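Local coordinates for chitin oligosaccahride binding protein NagB1 (Paenibacillus sp. FPU-7, PDB 7EHP) that binds N,N'-diacetylchitobiose and N,N',N''-triacetylchitotriose, probably as the extracellular solute-binding component of an ABC-type chitin oligosaccharide importer, at residues K388-E391 against D392-R395; M170-N173 against T174-R178; Q127-Q131 against L132-V136. All coordinates share one frame; numbering follows the deposited sequence.

Overall arrangement
All three interactions are local contacts, two along a helix and one where a helix passes into a loop, and their chemistry follows their burial. Interaction 2, in helix 165-180, is fully buried, and its side-chain contacts are mostly apolar and aromatic. Interaction 1, in the C-terminal helix 379-396, is a surface contact that pairs amides on one flank and charges on another. Interaction 3 is partly buried and marks where helix 126-132 ends. Their centres lie about 13, 24 and 28 Å from the centre of the chain for interactions 2, 1 and 3. None touches another, yet neighbours are shared: W195 bonds Q390 of interaction 1 and packs on W176 of interaction 2, while strand 237-243 meets interactions 2 and 3.

Interaction 1: residues K388-E391 against D392-R395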
loop_
_atom_site.group_PDB
_atom_site.type_symbol
_atom_site.label_atom_id
_atom_site.label_comp_id
_atom_site.label_asym_id
_atom_site.label_seq_id
_atom_site.Cartn_x
_atom_site.Cartn_y
_atom_site.Cartn_z
ATOM N N LYS A 388 -23.049 9.455 -3.048
ATOM C CA LYS A 388 -24.182 8.580 -3.343
ATOM C C LYS A 388 -23.784 7.121 -3.181
ATOM O O LYS A 388 -24.508 6.339 -2.557
ATOM C CB LYS A 388 -24.725 8.847 -4.750
ATOM C CG LYS A 388 -25.504 10.151 -4.826
ATOM C CD LYS A 388 -26.171 10.385 -6.172
ATOM C CE LYS A 388 -26.808 11.778 -6.220
ATOM N NZ LYS A 388 -27.966 11.912 -5.274
ATOM N N VAL A 389 -22.625 6.735 -3.728
ATOM C CA VAL A 389 -22.175 5.352 -3.595
ATOM C C VAL A 389 -21.903 5.030 -2.134
ATOM O O VAL A 389 -22.197 3.926 -1.660
ATOM C CB VAL A 389 -20.946 5.104 -4.485
ATOM C CG1 VAL A 389 -20.337 3.735 -4.203
ATOM C CG2 VAL A 389 -21.352 5.202 -5.930
ATOM N N GLN A 390 -21.363 6.000 -1.393
ATOM C CA GLN A 390 -21.111 5.800 0.030
ATOM C C GLN A 390 -22.405 5.525 0.789
ATOM O O GLN A 390 -22.446 4.645 1.660
ATOM C CB GLN A 390 -20.403 7.025 0.602
ATOM C CG GLN A 390 -19.888 6.833 2.015
ATOM C CD GLN A 390 -18.882 5.733 2.093
ATOM O OE1 GLN A 390 -17.755 5.893 1.639
ATOM N NE2 GLN A 390 -19.272 4.602 2.675
ATOM N N GLU A 391 -23.478 6.263 0.470
ATOM C CA GLU A 391 -24.767 6.019 1.115
ATOM C C GLU A 391 -25.275 4.621 0.802
ATOM O O GLU A 391 -25.787 3.922 1.688
ATOM C CB GLU A 391 -25.826 7.040 0.677
ATOM C CG GLU A 391 -25.420 8.490 0.520
ATOM C CD GLU A 391 -25.556 9.283 1.792
ATOM O OE1 GLU A 391 -25.479 10.539 1.743
ATOM O OE2 GLU A 391 -25.712 8.632 2.844
ATOM N N ASP A 392 -25.180 4.219 -0.475
ATOM C CA ASP A 392 -25.637 2.894 -0.897
ATOM C C ASP A 392 -24.843 1.790 -0.210
ATOM O O ASP A 392 -25.413 0.799 0.257
ATOM C CB ASP A 392 -25.513 2.745 -2.416
ATOM C CG ASP A 392 -26.554 3.536 -3.179
ATOM O OD1 ASP A 392 -27.265 4.355 -2.559
ATOM O OD2 ASP A 392 -26.664 3.324 -4.406
ATOM N N ALA A 393 -23.514 1.935 -0.169
ATOM C CA ALA A 393 -22.665 0.948 0.490
ATOM C C ALA A 393 -23.026 0.811 1.963
ATOM O O ALA A 393 -23.152 -0.305 2.477
ATOM C CB ALA A 393 -21.191 1.328 0.327
ATOM N N ASN A 394 -23.207 1.942 2.653
ATOM C CA ASN A 394 -23.564 1.919 4.071
ATOM C C ASN A 394 -24.881 1.193 4.302
ATOM O O ASN A 394 -25.017 0.434 5.273
ATOM C CB ASN A 394 -23.647 3.342 4.619
ATOM C CG ASN A 394 -22.299 3.982 4.744
ATOM O OD1 ASN A 394 -21.277 3.340 4.508
ATOM N ND2 ASN A 394 -22.278 5.246 5.125
ATOM N N ARG A 395 -25.862 1.418 3.418
ATOM C CA ARG A 395 -27.135 0.710 3.519
ATOM C C ARG A 395 -26.965 -0.786 3.262
ATOM O O ARG A 395 -27.606 -1.608 3.924
ATOM C CB ARG A 395 -28.132 1.326 2.543
ATOM C CG ARG A 395 -29.523 0.721 2.538
ATOM C CD ARG A 395 -30.526 1.720 1.928
ATOM N NE ARG A 395 -29.905 2.609 0.936
ATOM C CZ ARG A 395 -29.669 3.915 1.105
ATOM N NH1 ARG A 395 -29.996 4.526 2.241
ATOM N NH2 ARG A 395 -29.092 4.613 0.127
#
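Q390 and N394 form an i to i+4 amide pair on the inward flank of helix 379-396, a surface helix near the C-terminus of the chain. Q390 NE2 donates to N394 OD1 over 3.0 Å, with an N-H...O angle of 138°. The acceptor lies close to the amide plane of Q390, but the donor stands above the carbonyl plane of N394, and the two amide planes are 40° apart. The bend of Q390 at chi2 (61°) brings its amide across to N394. Further bonds fix both amides: Q390 OE1 accepts from W195 NE1, N394 ND2 donates to F188 O, and Q358 bonds both Q390 NE2 and N394 OD1. Beneath them runs regular alpha-helical bonding, such as A393 N to V389 O at 2.8 Å, and V389 and A393 rest on V361 of helix 359-373. The exposed flank is ionic. There R395, bent at chi3, makes a salt bridge from NH2 to D392 OD1 at 3.3 Å, reaching the anti side of the carboxylate from somewhat out of its plane, with OD1 near the guanidinium plane. E391 O lies 3.7 Å above one face of that guanidinium, toward its rim.

Interaction 2: residues M170-N173 against T174-R178; sequences MMLN and TLWVR
W176 lies back over the preceding turn of its helix, against L172 and N173. The placement starts at CB, where chi1 of 80° sets CG between the backbone N and the carbonyl carbon, the crowded position on a helix, which turns the indole back over the preceding turn. From there the indole runs past N173 O, which sits over one face, toward the rim, 3.7 Å from CD2. At CE3 the ring comes within 3.1 Å of L172 O, the same carbonyl that accepts the W176 backbone N-H. The next edge atom, CZ3, is 3.6 Å from L172 CG, which lies at the ring edge and in its plane. N173 CA stands over the six-membered ring, 3.9 Å from its centroid and 18° off the normal, a CH-pi contact. At the tip, CH2 is 3.4 Å from N173 OD1. These are i to i+3 and i to i+4 contacts along helix 165-180 of the solute-binding protein fold; M171 and L175 likewise lie side by side, SD to CD1 at 4.1 Å. The indole is packed edge-to-face with W195 and F353, and L172 and L175 meet Y207 of helix 198-213. On the strand side, M171 and T174 touch F241, while the side chain of M170 approaches to about 6 Å from a bound N-acetylglucosamine.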
loop_
_atom_site.group_PDB
_atom_site.type_symbol
_atom_site.label_atom_id
_atom_site.label_comp_id
_atom_site.label_asym_id
_atom_site.label_seq_id
_atom_site.Cartn_x
_atom_site.Cartn_y
_atom_site.Cartn_z
ATOM N N MET A 170 -3.400 7.177 -3.920
ATOM C CA MET A 170 -2.389 7.185 -2.871
ATOM C C MET A 170 -2.208 8.623 -2.376
ATOM O O MET A 170 -2.568 8.952 -1.237
ATOM C CB MET A 170 -1.077 6.588 -3.399
ATOM C CG MET A 170 -1.009 5.072 -3.151
ATOM S SD MET A 170 0.606 4.321 -3.468
ATOM C CE MET A 170 0.940 4.701 -5.191
ATOM N N MET A 171 -1.701 9.507 -3.235
ATOM C CA MET A 171 -1.544 10.898 -2.806
ATOM C C MET A 171 -2.879 11.527 -2.439
ATOM O O MET A 171 -2.941 12.383 -1.544
ATOM C CB MET A 171 -0.843 11.722 -3.886
ATOM C CG MET A 171 -0.506 13.116 -3.378
ATOM S SD MET A 171 -0.106 14.329 -4.633
ATOM C CE MET A 171 1.474 13.740 -5.224
ATOM N N LEU A 172 -3.957 11.106 -3.096
ATOM C CA LEU A 172 -5.269 11.637 -2.770
ATOM C C LEU A 172 -5.628 11.326 -1.333
ATOM O O LEU A 172 -6.231 12.159 -0.644
ATOM C CB LEU A 172 -6.318 11.092 -3.745
ATOM C CG LEU A 172 -7.791 11.487 -3.618
ATOM C CD1 LEU A 172 -8.002 12.996 -3.950
ATOM C CD2 LEU A 172 -8.659 10.613 -4.505
ATOM N N ASN A 173 -5.248 10.147 -0.852
ATOM C CA ASN A 173 -5.703 9.634 0.428
ATOM C C ASN A 173 -5.315 10.692 1.419
ATOM O O ASN A 173 -6.063 11.163 2.267
ATOM C CB ASN A 173 -4.876 8.468 1.079
ATOM C CG ASN A 173 -5.753 7.683 2.001
ATOM O OD1 ASN A 173 -6.879 7.546 1.570
ATOM N ND2 ASN A 173 -5.468 7.744 3.406
ATOM N N THR A 174 -3.996 10.909 1.298
ATOM C CA THR A 174 -3.242 11.788 2.218
ATOM C C THR A 174 -3.652 13.239 2.066
ATOM O O THR A 174 -3.669 13.984 3.054
ATOM C CB THR A 174 -1.729 11.675 1.949
ATOM O OG1 THR A 174 -1.193 10.413 2.350
ATOM C CG2 THR A 174 -0.934 12.813 2.623
ATOM N N LEU A 175 -4.015 13.654 0.850
ATOM C CA LEU A 175 -4.433 15.040 0.695
ATOM C C LEU A 175 -5.751 15.306 1.412
ATOM O O LEU A 175 -5.856 16.290 2.143
ATOM C CB LEU A 175 -4.520 15.399 -0.786
ATOM C CG LEU A 175 -3.200 15.974 -1.315
ATOM C CD1 LEU A 175 -3.278 16.201 -2.829
ATOM C CD2 LEU A 175 -2.887 17.277 -0.590
ATOM N N TRP A 176 -6.773 14.443 1.241
ATOM C CA TRP A 176 -8.022 14.799 1.922
ATOM C C TRP A 176 -7.936 14.516 3.417
ATOM O O TRP A 176 -8.678 15.121 4.192
ATOM C CB TRP A 176 -9.294 14.104 1.360
ATOM C CG TRP A 176 -9.566 12.645 1.801
ATOM C CD1 TRP A 176 -10.085 12.264 3.002
ATOM C CD2 TRP A 176 -9.553 11.449 0.988
ATOM N NE1 TRP A 176 -10.267 10.903 3.047
ATOM C CE2 TRP A 176 -9.953 10.376 1.824
ATOM C CE3 TRP A 176 -9.185 11.166 -0.338
ATOM C CZ2 TRP A 176 -10.001 9.048 1.378
ATOM C CZ3 TRP A 176 -9.227 9.852 -0.776
ATOM C CH2 TRP A 176 -9.635 8.806 0.081
ATOM N N VAL A 177 -7.057 13.601 3.844
ATOM C CA VAL A 177 -6.837 13.413 5.275
ATOM C C VAL A 177 -6.074 14.602 5.854
ATOM O O VAL A 177 -6.337 15.035 6.985
ATOM C CB VAL A 177 -6.110 12.080 5.568
ATOM C CG1 VAL A 177 -5.600 12.036 7.035
ATOM C CG2 VAL A 177 -7.028 10.873 5.272
ATOM N N ARG A 178 -5.126 15.154 5.099
ATOM C CA ARG A 178 -4.492 16.405 5.514
ATOM C C ARG A 178 -5.535 17.478 5.814
ATOM O O ARG A 178 -5.456 18.178 6.833
ATOM C CB ARG A 178 -3.533 16.909 4.430
ATOM C CG ARG A 178 -2.124 16.287 4.475
ATOM C CD ARG A 178 -1.163 17.006 5.405
ATOM N NE ARG A 178 0.137 16.338 5.440
ATOM C CZ ARG A 178 0.363 15.168 6.044
ATOM N NH1 ARG A 178 -0.620 14.555 6.676
ATOM N NH2 ARG A 178 1.572 14.611 6.022
#

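Interaction 3: residues Q127-Q131 against L132-V136; sequences QIFKQ and LNVDV
F129 and V134 pack across the end of helix 126-132, where the chain turns out of its last turn into the following loop. This is the tight side. V134 CG2 comes 3.9 Å from F129 CG and makes an off-centre CH-pi contact with the ring, its side chain crossing the phenyl at about a right angle. Farther along, D135 O lies 3.8 Å from F129 CD2, and V136 CA sits at the ring edge. I128 and L132 run alongside one another and point the same way, CG2 to CD1 at 3.8 Å. With CG of L132 anti to its carbonyl carbon (chi1 -45°), the branch is swung back over the last turn, and L132 CG lies 3.0 Å from I128 O, a tight, slightly strained approach to the carbonyl that also accepts the L132 N-H. The backbone makes a Schellman motif: N133 takes positive phi (58°), V134 N donates to F129 O at 3.1 Å, and N133 N donates to K130 O at 3.0 Å. F129 and V134, which share the longer of these loops, are the pair whose side chains classically meet in that motif. On the solvent side, K130, N133 and D135 have side chains with little contact across the turn; exposed Q131 still touches F155. Inward, F129 rests on A238 and M239 of strand 237-243 and on V146 of helix 140-152, which also receives V134, while L132 reaches A150 of the same helix.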
loop_
_atom_site.group_PDB
_atom_site.type_symbol
_atom_site.label_atom_id
_atom_site.label_comp_id
_atom_site.label_asym_id
_atom_site.label_seq_id
_atom_site.Cartn_x
_atom_site.Cartn_y
_atom_site.Cartn_z
ATOM N N GLN A 127 19.761 14.993 -5.523
ATOM C CA GLN A 127 20.602 15.727 -6.466
ATOM C C GLN A 127 19.792 16.700 -7.325
ATOM O O GLN A 127 20.305 17.772 -7.684
ATOM C CB GLN A 127 21.393 14.749 -7.343
ATOM C CG GLN A 127 21.996 15.358 -8.615
ATOM C CD GLN A 127 23.109 16.377 -8.350
ATOM O OE1 GLN A 127 23.892 16.245 -7.401
ATOM N NE2 GLN A 127 23.176 17.405 -9.194
ATOM N N ILE A 128 18.537 16.370 -7.652
ATOM C CA ILE A 128 17.700 17.342 -8.350
ATOM C C ILE A 128 17.365 18.508 -7.427
ATOM O O ILE A 128 17.391 19.675 -7.847
ATOM C CB ILE A 128 16.433 16.679 -8.919
ATOM C CG1 ILE A 128 16.784 15.728 -10.064
ATOM C CG2 ILE A 128 15.486 17.725 -9.491
ATOM C CD1 ILE A 128 15.590 14.910 -10.546
ATOM N N PHE A 129 17.065 18.225 -6.153
ATOM C CA PHE A 129 16.795 19.313 -5.212
ATOM C C PHE A 129 18.006 20.228 -5.062
ATOM O O PHE A 129 17.861 21.457 -5.034
ATOM C CB PHE A 129 16.379 18.765 -3.849
ATOM C CG PHE A 129 14.919 18.425 -3.747
ATOM C CD1 PHE A 129 14.244 17.844 -4.816
ATOM C CD2 PHE A 129 14.225 18.656 -2.566
ATOM C CE1 PHE A 129 12.901 17.522 -4.711
ATOM C CE2 PHE A 129 12.885 18.342 -2.454
ATOM C CZ PHE A 129 12.219 17.776 -3.528
ATOM N N LYS A 130 19.207 19.653 -4.989
ATOM C CA LYS A 130 20.427 20.461 -4.967
ATOM C C LYS A 130 20.518 21.350 -6.201
ATOM O O LYS A 130 20.800 22.555 -6.106
ATOM C CB LYS A 130 21.652 19.547 -4.868
ATOM C CG LYS A 130 23.014 20.255 -4.899
ATOM C CD LYS A 130 24.168 19.254 -5.156
ATOM C CE LYS A 130 25.528 19.943 -5.332
ATOM N NZ LYS A 130 25.411 21.224 -6.089
ATOM N N GLN A 131 20.270 20.768 -7.374
ATOM C CA GLN A 131 20.361 21.520 -8.615
ATOM C C GLN A 131 19.378 22.688 -8.634
ATOM O O GLN A 131 19.721 23.795 -9.064
ATOM C CB GLN A 131 20.119 20.572 -9.782
ATOM C CG GLN A 131 20.327 21.177 -11.133
ATOM C CD GLN A 131 20.109 20.154 -12.216
ATOM O OE1 GLN A 131 20.417 18.974 -12.030
ATOM N NE2 GLN A 131 19.584 20.592 -13.358
ATOM N N LEU A 132 18.155 22.461 -8.164
ATOM C CA LEU A 132 17.146 23.507 -8.101
ATOM C C LEU A 132 17.343 24.453 -6.927
ATOM O O LEU A 132 16.636 25.464 -6.852
ATOM C CB LEU A 132 15.749 22.889 -7.996
ATOM C CG LEU A 132 15.413 21.725 -8.917
ATOM C CD1 LEU A 132 14.090 21.081 -8.501
ATOM C CD2 LEU A 132 15.366 22.213 -10.338
ATOM N N ASN A 133 18.256 24.132 -6.004
ATOM C CA ASN A 133 18.516 24.934 -4.807
ATOM C C ASN A 133 17.247 25.085 -3.969
ATOM O O ASN A 133 16.810 26.191 -3.647
ATOM C CB ASN A 133 19.109 26.306 -5.171
ATOM C CG ASN A 133 19.761 26.999 -3.984
ATOM O OD1 ASN A 133 19.652 28.216 -3.823
ATOM N ND2 ASN A 133 20.436 26.221 -3.139
ATOM N N VAL A 134 16.654 23.940 -3.624
ATOM C CA VAL A 134 15.482 23.878 -2.754
ATOM C C VAL A 134 15.731 22.871 -1.639
ATOM O O VAL A 134 16.381 21.840 -1.855
ATOM C CB VAL A 134 14.205 23.504 -3.534
ATOM C CG1 VAL A 134 13.743 24.668 -4.427
ATOM C CG2 VAL A 134 14.440 22.232 -4.352
ATOM N N ASP A 135 15.198 23.171 -0.448
ATOM C CA ASP A 135 15.176 22.257 0.682
ATOM C C ASP A 135 13.960 21.348 0.587
ATOM O O ASP A 135 13.098 21.506 -0.281
ATOM C CB ASP A 135 15.124 23.011 2.015
ATOM C CG ASP A 135 16.261 23.986 2.195
ATOM O OD1 ASP A 135 17.325 23.805 1.564
ATOM O OD2 ASP A 135 16.084 24.931 2.993
ATOM N N VAL A 136 13.874 20.407 1.525
ATOM C CA VAL A 136 12.689 19.548 1.621
ATOM C C VAL A 136 11.481 20.407 1.968
ATOM O O VAL A 136 11.545 21.200 2.929
ATOM C CB VAL A 136 12.911 18.441 2.672
ATOM C CG1 VAL A 136 11.589 17.796 3.090
ATOM C CG2 VAL A 136 13.865 17.401 2.112
#